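Mandelate racemase/muconate lactonizing enzyme family protein (Bradyrhizobium sp. ORS 278, PDB 3TOY) is of unknown specific function but belongs to the enolase superfamily, whose members join an N-terminal capping domain to a modified beta/alpha barrel that carries a metal site. Local coordinates at residues 316-327 against 336-346; 152-160 against 357-365. All coordinates share one frame; numbering follows the deposited sequence.

Interaction 1. Residues 316-327 against 336-346; sequences IPMSSHILPEAS and TAHFLEVLDFA. With P4C (O-acetaldehydyl-hexaethylene glycol), chain R; ACT (acetate ion), chain F.
The imidazole of H321 and the carboxylate of E341 run side by side, their planes 46° apart, in the modified beta/alpha barrel of this enolase-superfamily protein. I322 CG1 lies over one face of the H321 ring; at the edge, H321 NE2 gives an almost straight hydrogen bond (172°) to acetate O, 2.8 Å away. With D294 bonded to ND1, both ring nitrogens are engaged, fixing the ring's rotation. C2 of o-acetaldehydyl-hexaethylene glycol lies over one face of the H338 ring and F339 CD1 over the opposite face, both toward the rim; a water at the edge joins ND1 to the hydroxyl of S319. Small and polar, S319 also accepts a hydrogen bond from F339 N through its OG, at 2.9 Å.

On strand 340-342, E341, extended with CG anti to the backbone N (chi1 -176°), accepts at OE1 a hydrogen bond from I322 N (2.9 Å), the donor standing above the carboxylate plane. K188 and S162 hold OE2, so this buried carboxylate is gripped at both oxygens. Apolar contacts flank this bond: P324 CB packs on L340 CD2 at 3.8 Å, and I322 CG2 on L343 CB.

At the far end E325 OE2 lies 3.9 Å from D344 OD1, while Y73 OH bonds E325 OE1. Two waters each donate to both E325 OE2 and D344 OD1, probably easing the repulsion; one also accepts a hydrogen bond from A346 N at 3.1 Å.

Interaction 2. Residues 152-160 against 357-365; sequences GSARPIPAY and IDGKVTAKG. With P4C (O-acetaldehydyl-hexaethylene glycol), chain R.
G359 O is gripped twice: A159 N donates to it at 3.0 Å, and a water that also serves A159 O donates from its other hydrogen. G359 belongs to the type I' turn from I357 to K360, whose two central residues have positive phi, a backbone shape that glycine adopts easily. Beyond this tight turn, strand 360-361 joins strand 157-162 in the one antiparallel pairing of a sheet otherwise parallel, as in the barrel. I157 and V361 form a hydrogen-bonded pair, with I157 N to V361 O at 2.8 Å and V361 N to I157 O at 2.9 Å.

P158 pairs with K360 at a non-hydrogen-bonded position, where proline's missing N-H costs no bond to this neighbour; its ring packs instead against o-acetaldehydyl-hexaethylene glycol. At the exposed margin K360 lays its aliphatic chain alongside P156, CD meeting P156 CB at 3.7 Å, a use of lysine that keeps its methylenes packed while the amino end leads away. T362 lies side by side with P156 and uses both branches. OG1, beside its own backbone N (chi1 -62°), comes 3.4 Å from P156 CA, while the methyl CG2 turns to the backbone of A154. Here direct backbone pairing gives way to a water, which donates to R155 O and accepts a hydrogen bond from A363 N.

Alanines allow close approach: A154 CB meets A363 CB at 4.0 Å, and A159 CB meets V361 CG2 at 4.1 Å. V361 and A363 rest on A328 of helix 324-330, A154 and A363 on V147 of helix 146-149, while strand 340-342 pairs with strand 157-162.

Overall arrangement
Strand 157-162 ties the two contacts together: it pairs in parallel with strand 340-342 of interaction 1 and antiparallel with strand 360-361 of interaction 2, and backbone bonds such as L340 N to P158 O and V342 N to Y160 O join them directly. Their centres are about 10 Å apart. Interaction 1 is buried near the middle of the chain and is rich in side-chain polar bonds, with imidazoles turned to bound groups and a carboxylate held by a lysine. Interaction 2, nearer the surface, relies on regular backbone pairing, prolines, alanines and a lysine chain. Both reach the same o-acetaldehydyl-hexaethylene glycol, and helix 324-330, which begins in interaction 1, also packs on interaction 2.

Interaction 1. Residues 316-327 against 336-346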
loop_
_atom_site.group_PDB
_atom_site.type_symbol
_atom_site.label_atom_id
_atom_site.label_comp_id
_atom_site.label_asym_id
_atom_site.label_seq_id
_atom_site.Cartn_x
_atom_site.Cartn_y
_atom_site.Cartn_z
ATOM N N ILE A 316 -4.364 11.131 18.455
ATOM C CA ILE A 316 -4.330 12.505 17.973
ATOM C C ILE A 316 -4.716 13.435 19.119
ATOM O O ILE A 316 -5.859 13.408 19.607
ATOM C CB ILE A 316 -5.290 12.709 16.789
ATOM C CG1 ILE A 316 -4.777 11.910 15.582
ATOM C CG2 ILE A 316 -5.392 14.216 16.410
ATOM C CD1 ILE A 316 -5.665 12.028 14.361
ATOM N N PRO A 317 -3.758 14.235 19.587
ATOM C CA PRO A 317 -4.108 15.218 20.616
ATOM C C PRO A 317 -5.240 16.104 20.111
ATOM O O PRO A 317 -5.168 16.626 19.006
ATOM C CB PRO A 317 -2.836 16.054 20.733
ATOM C CG PRO A 317 -1.738 15.051 20.391
ATOM C CD PRO A 317 -2.328 14.298 19.223
ATOM N N MET A 318 -6.240 16.314 20.957
ATOM C CA MET A 318 -7.467 17.002 20.556
ATOM C C MET A 318 -7.662 18.277 21.378
ATOM O O MET A 318 -7.742 18.213 22.599
ATOM C CB MET A 318 -8.644 16.054 20.775
ATOM C CG MET A 318 -10.002 16.580 20.348
ATOM S SD MET A 318 -11.093 15.136 20.179
ATOM C CE MET A 318 -12.747 15.858 20.352
ATOM N N SER A 319 -7.730 19.413 20.678
ATOM C CA SER A 319 -7.947 20.725 21.273
ATOM C C SER A 319 -9.336 21.230 20.872
ATOM O O SER A 319 -10.052 20.541 20.146
ATOM C CB SER A 319 -6.855 21.677 20.772
ATOM O OG SER A 319 -5.590 21.278 21.282
ATOM N N SER A 320 -9.711 22.437 21.320
ATOM C CA SER A 320 -10.971 23.020 20.908
ATOM C C SER A 320 -10.778 24.234 20.014
ATOM O O SER A 320 -9.738 24.898 20.037
ATOM C CB SER A 320 -11.807 23.400 22.151
ATOM O OG SER A 320 -11.047 24.255 23.006
ATOM N N HIS A 321 -11.803 24.513 19.211
ATOM C CA HIS A 321 -11.853 25.761 18.480
ATOM C C HIS A 321 -12.932 26.677 19.063
ATOM O O HIS A 321 -14.121 26.368 18.969
ATOM C CB HIS A 321 -12.202 25.544 17.024
ATOM C CG HIS A 321 -12.237 26.820 16.244
ATOM N ND1 HIS A 321 -13.345 27.237 15.542
ATOM C CD2 HIS A 321 -11.298 27.779 16.072
ATOM C CE1 HIS A 321 -13.088 28.396 14.962
ATOM N NE2 HIS A 321 -11.847 28.742 15.260
ATOM N N ILE A 322 -12.478 27.810 19.608
ATOM C CA ILE A 322 -13.321 28.813 20.267
ATOM C C ILE A 322 -14.429 28.213 21.140
ATOM O O ILE A 322 -14.246 27.150 21.733
ATOM C CB ILE A 322 -13.836 29.877 19.265
ATOM C CG1 ILE A 322 -14.802 29.256 18.255
ATOM C CG2 ILE A 322 -12.670 30.562 18.603
ATOM C CD1 ILE A 322 -15.319 30.243 17.226
ATOM N N LEU A 323 -15.551 28.915 21.302
ATOM C CA LEU A 323 -16.565 28.449 22.279
ATOM C C LEU A 323 -15.906 27.890 23.554
ATOM O O LEU A 323 -16.145 26.733 23.952
ATOM C CB LEU A 323 -17.511 27.407 21.648
ATOM C CG LEU A 323 -18.728 27.940 20.864
ATOM C CD1 LEU A 323 -18.318 28.708 19.607
ATOM C CD2 LEU A 323 -19.718 26.839 20.521
ATOM N N PRO A 324 -15.077 28.709 24.211
ATOM C CA PRO A 324 -14.305 28.225 25.360
ATOM C C PRO A 324 -15.169 27.791 26.528
ATOM O O PRO A 324 -14.768 26.916 27.299
ATOM C CB PRO A 324 -13.447 29.432 25.757
ATOM C CG PRO A 324 -14.126 30.597 25.161
ATOM C CD PRO A 324 -14.804 30.124 23.914
ATOM N N GLU A 325 -16.350 28.378 26.677
ATOM C CA GLU A 325 -17.184 28.004 27.827
ATOM C C GLU A 325 -17.644 26.550 27.772
ATOM O O GLU A 325 -17.565 25.801 28.772
ATOM C CB GLU A 325 -18.381 28.962 27.955
ATOM C CG GLU A 325 -17.955 30.438 28.012
ATOM C CD GLU A 325 -17.812 31.095 26.631
ATOM O OE1 GLU A 325 -18.035 30.424 25.592
ATOM O OE2 GLU A 325 -17.476 32.294 26.585
ATOM N N ALA A 326 -18.162 26.151 26.617
ATOM C CA ALA A 326 -18.683 24.812 26.442
ATOM C C ALA A 326 -17.501 23.848 26.259
ATOM O O ALA A 326 -17.557 22.714 26.702
ATOM C CB ALA A 326 -19.616 24.752 25.241
ATOM N N SER A 327 -16.439 24.320 25.614
ATOM C CA SER A 327 -15.253 23.470 25.418
ATOM C C SER A 327 -14.673 22.986 26.736
ATOM O O SER A 327 -14.180 21.865 26.846
ATOM C CB SER A 327 -14.196 24.210 24.608
ATOM O OG SER A 327 -14.669 24.445 23.297
ATOM N N THR A 336 -7.533 12.359 24.758
ATOM C CA THR A 336 -6.306 12.997 24.265
ATOM C C THR A 336 -6.336 14.514 24.395
ATOM O O THR A 336 -5.671 15.228 23.642
ATOM C CB THR A 336 -5.992 12.619 22.784
ATOM O OG1 THR A 336 -7.041 13.071 21.901
ATOM C CG2 THR A 336 -5.845 11.093 22.661
ATOM N N ALA A 337 -7.096 15.015 25.361
ATOM C CA ALA A 337 -7.206 16.463 25.549
ATOM C C ALA A 337 -5.856 17.178 25.498
ATOM O O ALA A 337 -4.888 16.754 26.124
ATOM C CB ALA A 337 -7.918 16.797 26.890
ATOM N N HIS A 338 -5.823 18.302 24.799
ATOM C CA HIS A 338 -4.576 19.019 24.559
ATOM C C HIS A 338 -4.769 20.459 25.060
ATOM O O HIS A 338 -4.548 20.723 26.248
ATOM C CB HIS A 338 -4.223 18.911 23.054
ATOM C CG HIS A 338 -2.848 19.391 22.694
ATOM N ND1 HIS A 338 -2.460 19.594 21.384
ATOM C CD2 HIS A 338 -1.765 19.686 23.456
ATOM C CE1 HIS A 338 -1.197 19.987 21.355
ATOM N NE2 HIS A 338 -0.750 20.056 22.600
ATOM N N PHE A 339 -5.192 21.374 24.203
ATOM C CA PHE A 339 -5.391 22.793 24.611
ATOM C C PHE A 339 -6.841 23.262 24.476
ATOM O O PHE A 339 -7.571 22.806 23.603
ATOM C CB PHE A 339 -4.569 23.722 23.725
ATOM C CG PHE A 339 -3.175 23.937 24.185
ATOM C CD1 PHE A 339 -2.118 23.334 23.514
ATOM C CD2 PHE A 339 -2.899 24.784 25.265
ATOM C CE1 PHE A 339 -0.813 23.542 23.924
ATOM C CE2 PHE A 339 -1.585 25.005 25.671
ATOM C CZ PHE A 339 -0.543 24.388 24.997
ATOM N N LEU A 340 -7.229 24.212 25.332
ATOM C CA LEU A 340 -8.463 24.970 25.151
ATOM C C LEU A 340 -8.092 26.331 24.540
ATOM O O LEU A 340 -7.194 27.029 25.047
ATOM C CB LEU A 340 -9.205 25.108 26.506
ATOM C CG LEU A 340 -10.555 25.864 26.482
ATOM C CD1 LEU A 340 -11.460 25.359 27.603
ATOM C CD2 LEU A 340 -10.378 27.383 26.575
ATOM N N GLU A 341 -8.730 26.684 23.419
ATOM C CA GLU A 341 -8.485 27.966 22.750
ATOM C C GLU A 341 -9.273 29.095 23.408
ATOM O O GLU A 341 -10.507 29.055 23.448
ATOM C CB GLU A 341 -8.934 27.932 21.284
ATOM C CG GLU A 341 -8.593 29.236 20.526
ATOM C CD GLU A 341 -8.953 29.190 19.050
ATOM O OE1 GLU A 341 -9.820 28.367 18.651
ATOM O OE2 GLU A 341 -8.368 29.987 18.298
ATOM N N VAL A 342 -8.574 30.121 23.873
ATOM C CA VAL A 342 -9.286 31.259 24.459
ATOM C C VAL A 342 -9.373 32.385 23.462
ATOM O O VAL A 342 -8.377 33.051 23.172
ATOM C CB VAL A 342 -8.614 31.772 25.739
ATOM C CG1 VAL A 342 -9.323 33.051 26.233
ATOM C CG2 VAL A 342 -8.632 30.699 26.816
ATOM N N LEU A 343 -10.567 32.551 22.905
ATOM C CA LEU A 343 -10.936 33.714 22.100
ATOM C C LEU A 343 -12.348 34.062 22.562
ATOM O O LEU A 343 -13.285 33.303 22.339
ATOM C CB LEU A 343 -10.907 33.375 20.609
ATOM C CG LEU A 343 -11.182 34.457 19.559
ATOM C CD1 LEU A 343 -10.640 35.809 19.968
ATOM C CD2 LEU A 343 -10.604 34.026 18.212
ATOM N N ASP A 344 -12.497 35.207 23.223
ATOM C CA ASP A 344 -13.722 35.495 23.962
ATOM C C ASP A 344 -14.677 36.406 23.188
ATOM O O ASP A 344 -14.620 37.632 23.323
ATOM C CB ASP A 344 -13.352 36.128 25.311
ATOM C CG ASP A 344 -14.531 36.233 26.266
ATOM O OD1 ASP A 344 -15.616 35.694 25.974
ATOM O OD2 ASP A 344 -14.357 36.853 27.334
ATOM N N PHE A 345 -15.556 35.810 22.386
ATOM C CA PHE A 345 -16.540 36.588 21.635
ATOM C C PHE A 345 -17.791 36.892 22.459
ATOM O O PHE A 345 -18.471 37.897 22.214
ATOM C CB PHE A 345 -17.002 35.855 20.370
ATOM C CG PHE A 345 -15.962 35.766 19.279
ATOM C CD1 PHE A 345 -15.507 36.908 18.629
ATOM C CD2 PHE A 345 -15.477 34.525 18.875
ATOM C CE1 PHE A 345 -14.555 36.820 17.617
ATOM C CE2 PHE A 345 -14.532 34.417 17.859
ATOM C CZ PHE A 345 -14.069 35.562 17.224
ATOM N N ALA A 346 -18.109 36.013 23.401
ATOM C CA ALA A 346 -19.393 36.079 24.088
ATOM C C ALA A 346 -19.395 36.741 25.468
ATOM O O ALA A 346 -20.466 36.881 26.073
ATOM C CB ALA A 346 -20.014 34.687 24.183
HETATM O O1 P4C R . 1.541 15.619 22.428
HETATM C C2 P4C R . 0.545 16.437 23.058
HETATM C C3 P4C R . 0.667 16.378 24.579
HETATM O O4 P4C R . -0.572 16.855 25.116
HETATM C C5 P4C R . -0.610 16.914 26.546
HETATM C C6 P4C R . -1.356 18.171 27.014
HETATM O O7 P4C R . -0.464 19.285 26.962
HETATM C C8 P4C R . -1.038 20.582 27.204
HETATM C C9 P4C R . -0.100 21.357 28.144
HETATM O O10 P4C R . 0.825 22.215 27.478
HETATM C C11 P4C R . 2.039 22.439 28.224
HETATM C C12 P4C R . 3.068 21.336 27.984
HETATM O O13 P4C R . 4.323 21.859 27.529
HETATM C C14 P4C R . 5.142 20.900 26.843
HETATM C C15 P4C R . 4.966 20.949 25.322
HETATM O O16 P4C R . 6.114 21.477 24.637
HETATM C C17 P4C R . 5.820 21.993 23.328
HETATM C C18 P4C R . 6.905 22.951 22.822
HETATM O O19 P4C R . 6.676 24.287 23.297
HETATM C C20 P4C R . 7.869 25.070 23.405
HETATM C C21 P4C R . 7.644 26.280 24.315
HETATM O O22 P4C R . 7.584 25.889 25.691
HETATM C C ACT F . -10.322 31.425 13.292
HETATM O O ACT F . -10.724 31.233 14.467
HETATM O OXT ACT F . -9.185 30.989 13.015
HETATM C CH3 ACT F . -11.152 32.140 12.260
HETATM O O HOH W 1 -4.572 19.509 19.590
HETATM O O HOH W 2 -12.022 26.687 23.267
HETATM O O HOH W 3 -16.249 31.889 21.270
HETATM O O HOH W 4 -17.061 34.468 28.128
HETATM O O HOH W 5 -16.473 33.675 24.539
#

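Interaction 2. Residues 152-160 against 357-365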
loop_
_atom_site.group_PDB
_atom_site.type_symbol
_atom_site.label_atom_id
_atom_site.label_comp_id
_atom_site.label_asym_id
_atom_site.label_seq_id
_atom_site.Cartn_x
_atom_site.Cartn_y
_atom_site.Cartn_z
ATOM N N GLY A 152 -17.018 13.132 34.162
ATOM C CA GLY A 152 -15.740 13.774 34.463
ATOM C C GLY A 152 -15.860 14.789 35.590
ATOM O O GLY A 152 -16.875 14.825 36.304
ATOM N N SER A 153 -14.823 15.612 35.751
ATOM C CA SER A 153 -14.817 16.670 36.759
ATOM C C SER A 153 -14.360 17.997 36.171
ATOM O O SER A 153 -13.624 18.031 35.187
ATOM C CB SER A 153 -13.926 16.276 37.953
ATOM O OG SER A 153 -12.553 16.158 37.584
ATOM N N ALA A 154 -14.802 19.094 36.775
ATOM C CA ALA A 154 -14.441 20.419 36.291
ATOM C C ALA A 154 -13.077 20.741 36.839
ATOM O O ALA A 154 -12.919 21.003 38.030
ATOM C CB ALA A 154 -15.448 21.466 36.763
ATOM N N ARG A 155 -12.090 20.718 35.965
ATOM C CA ARG A 155 -10.729 20.976 36.357
ATOM C C ARG A 155 -10.013 21.830 35.330
ATOM O O ARG A 155 -10.477 21.976 34.192
ATOM C CB ARG A 155 -9.993 19.664 36.553
ATOM C CG ARG A 155 -10.038 18.768 35.345
ATOM C CD ARG A 155 -9.738 17.348 35.776
ATOM N NE ARG A 155 -9.865 16.427 34.658
ATOM C CZ ARG A 155 -9.024 16.395 33.630
ATOM N NH1 ARG A 155 -7.995 17.240 33.578
ATOM N NH2 ARG A 155 -9.218 15.525 32.649
ATOM N N PRO A 156 -8.899 22.434 35.751
ATOM C CA PRO A 156 -8.174 23.399 34.950
ATOM C C PRO A 156 -7.620 22.723 33.698
ATOM O O PRO A 156 -6.933 21.705 33.795
ATOM C CB PRO A 156 -7.030 23.846 35.877
ATOM C CG PRO A 156 -7.491 23.489 37.258
ATOM C CD PRO A 156 -8.307 22.258 37.094
ATOM N N ILE A 157 -7.961 23.276 32.540
ATOM C CA ILE A 157 -7.440 22.805 31.250
ATOM C C ILE A 157 -6.442 23.825 30.686
ATOM O O ILE A 157 -6.732 25.027 30.644
ATOM C CB ILE A 157 -8.593 22.665 30.219
ATOM C CG1 ILE A 157 -9.691 21.728 30.734
ATOM C CG2 ILE A 157 -8.030 22.185 28.852
ATOM C CD1 ILE A 157 -9.237 20.276 30.926
ATOM N N PRO A 158 -5.257 23.358 30.231
ATOM C CA PRO A 158 -4.319 24.337 29.681
ATOM C C PRO A 158 -4.947 25.113 28.527
ATOM O O PRO A 158 -5.666 24.536 27.688
ATOM C CB PRO A 158 -3.137 23.483 29.195
ATOM C CG PRO A 158 -3.255 22.178 29.938
ATOM C CD PRO A 158 -4.729 21.986 30.220
ATOM N N ALA A 159 -4.680 26.413 28.495
ATOM C CA ALA A 159 -5.263 27.288 27.509
ATOM C C ALA A 159 -4.199 28.076 26.763
ATOM O O ALA A 159 -3.077 28.281 27.262
ATOM C CB ALA A 159 -6.259 28.258 28.187
ATOM N N TYR A 160 -4.549 28.531 25.569
ATOM C CA TYR A 160 -3.705 29.496 24.896
ATOM C C TYR A 160 -4.528 30.677 24.453
ATOM O O TYR A 160 -5.733 30.570 24.213
ATOM C CB TYR A 160 -2.962 28.904 23.693
ATOM C CG TYR A 160 -3.854 28.466 22.554
ATOM C CD1 TYR A 160 -4.193 29.350 21.526
ATOM C CD2 TYR A 160 -4.331 27.157 22.485
ATOM C CE1 TYR A 160 -5.003 28.957 20.477
ATOM C CE2 TYR A 160 -5.160 26.755 21.447
ATOM C CZ TYR A 160 -5.471 27.655 20.442
ATOM O OH TYR A 160 -6.250 27.239 19.401
ATOM N N ILE A 357 -7.332 31.514 34.719
ATOM C CA ILE A 357 -6.483 31.563 35.912
ATOM C C ILE A 357 -5.190 30.754 35.726
ATOM O O ILE A 357 -5.222 29.520 35.541
ATOM C CB ILE A 357 -7.251 31.030 37.156
ATOM C CG1 ILE A 357 -8.573 31.793 37.338
ATOM C CG2 ILE A 357 -6.372 31.088 38.415
ATOM C CD1 ILE A 357 -9.417 31.272 38.488
ATOM N N ASP A 358 -4.046 31.433 35.810
ATOM C CA ASP A 358 -2.762 30.755 35.651
ATOM C C ASP A 358 -2.727 30.021 34.312
ATOM O O ASP A 358 -2.284 28.882 34.237
ATOM C CB ASP A 358 -2.525 29.749 36.783
ATOM C CG ASP A 358 -1.086 29.234 36.820
ATOM O OD1 ASP A 358 -0.185 29.957 36.356
ATOM O OD2 ASP A 358 -0.852 28.109 37.319
ATOM N N GLY A 359 -3.200 30.686 33.262
ATOM C CA GLY A 359 -3.187 30.124 31.911
ATOM C C GLY A 359 -4.034 28.876 31.727
ATOM O O GLY A 359 -3.800 28.099 30.796
ATOM N N LYS A 360 -5.007 28.660 32.608
ATOM C CA LYS A 360 -5.890 27.503 32.464
ATOM C C LYS A 360 -7.338 27.909 32.605
ATOM O O LYS A 360 -7.643 28.972 33.155
ATOM C CB LYS A 360 -5.548 26.416 33.480
ATOM C CG LYS A 360 -4.100 25.969 33.390
ATOM C CD LYS A 360 -3.815 24.798 34.301
ATOM C CE LYS A 360 -2.308 24.563 34.374
ATOM N NZ LYS A 360 -1.942 23.497 35.338
ATOM N N VAL A 361 -8.234 27.070 32.099
ATOM C CA VAL A 361 -9.656 27.377 32.151
ATOM C C VAL A 361 -10.410 26.218 32.798
ATOM O O VAL A 361 -10.163 25.048 32.494
ATOM C CB VAL A 361 -10.215 27.693 30.761
ATOM C CG1 VAL A 361 -11.738 27.674 30.765
ATOM C CG2 VAL A 361 -9.674 29.021 30.241
ATOM N N THR A 362 -11.309 26.537 33.729
ATOM C CA THR A 362 -12.087 25.498 34.427
ATOM C C THR A 362 -13.577 25.617 34.086
ATOM O O THR A 362 -14.119 26.724 34.074
ATOM C CB THR A 362 -11.910 25.626 35.947
ATOM O OG1 THR A 362 -10.528 25.424 36.278
ATOM C CG2 THR A 362 -12.730 24.603 36.654
ATOM N N ALA A 363 -14.239 24.492 33.803
ATOM C CA ALA A 363 -15.662 24.496 33.448
ATOM C C ALA A 363 -16.480 25.105 34.584
ATOM O O ALA A 363 -16.211 24.829 35.745
ATOM C CB ALA A 363 -16.149 23.103 33.226
ATOM N N LYS A 364 -17.491 25.878 34.212
ATOM C CA LYS A 364 -18.435 26.498 35.153
ATOM C C LYS A 364 -19.823 25.997 34.834
ATOM O O LYS A 364 -20.226 25.993 33.667
ATOM C CB LYS A 364 -18.404 28.011 34.980
ATOM C CG LYS A 364 -17.597 28.742 36.051
ATOM C CD LYS A 364 -16.275 28.035 36.344
ATOM C CE LYS A 364 -15.566 28.649 37.545
ATOM N NZ LYS A 364 -14.240 28.025 37.768
ATOM N N GLY A 365 -20.559 25.570 35.860
ATOM C CA GLY A 365 -21.966 25.178 35.679
ATOM C C GLY A 365 -22.900 26.185 36.359
ATOM O O GLY A 365 -22.485 27.301 36.669
HETATM O O1 P4C R . 1.541 15.619 22.428
HETATM C C2 P4C R . 0.545 16.437 23.058
HETATM C C3 P4C R . 0.667 16.378 24.579
HETATM O O4 P4C R . -0.572 16.855 25.116
HETATM C C5 P4C R . -0.610 16.914 26.546
HETATM C C6 P4C R . -1.356 18.171 27.014
HETATM O O7 P4C R . -0.464 19.285 26.962
HETATM C C8 P4C R . -1.038 20.582 27.204
HETATM C C9 P4C R . -0.100 21.357 28.144
HETATM O O10 P4C R . 0.825 22.215 27.478
HETATM C C11 P4C R . 2.039 22.439 28.224
HETATM C C12 P4C R . 3.068 21.336 27.984
HETATM O O13 P4C R . 4.323 21.859 27.529
HETATM C C14 P4C R . 5.142 20.900 26.843
HETATM C C15 P4C R . 4.966 20.949 25.322
HETATM O O16 P4C R . 6.114 21.477 24.637
HETATM C C17 P4C R . 5.820 21.993 23.328
HETATM C C18 P4C R . 6.905 22.951 22.822
HETATM O O19 P4C R . 6.676 24.287 23.297
HETATM C C20 P4C R . 7.869 25.070 23.405
HETATM C C21 P4C R . 7.644 26.280 24.315
HETATM O O22 P4C R . 7.584 25.889 25.691
HETATM O O HOH W 6 -12.993 22.096 33.185
HETATM O O HOH W 7 -1.271 28.527 29.263
#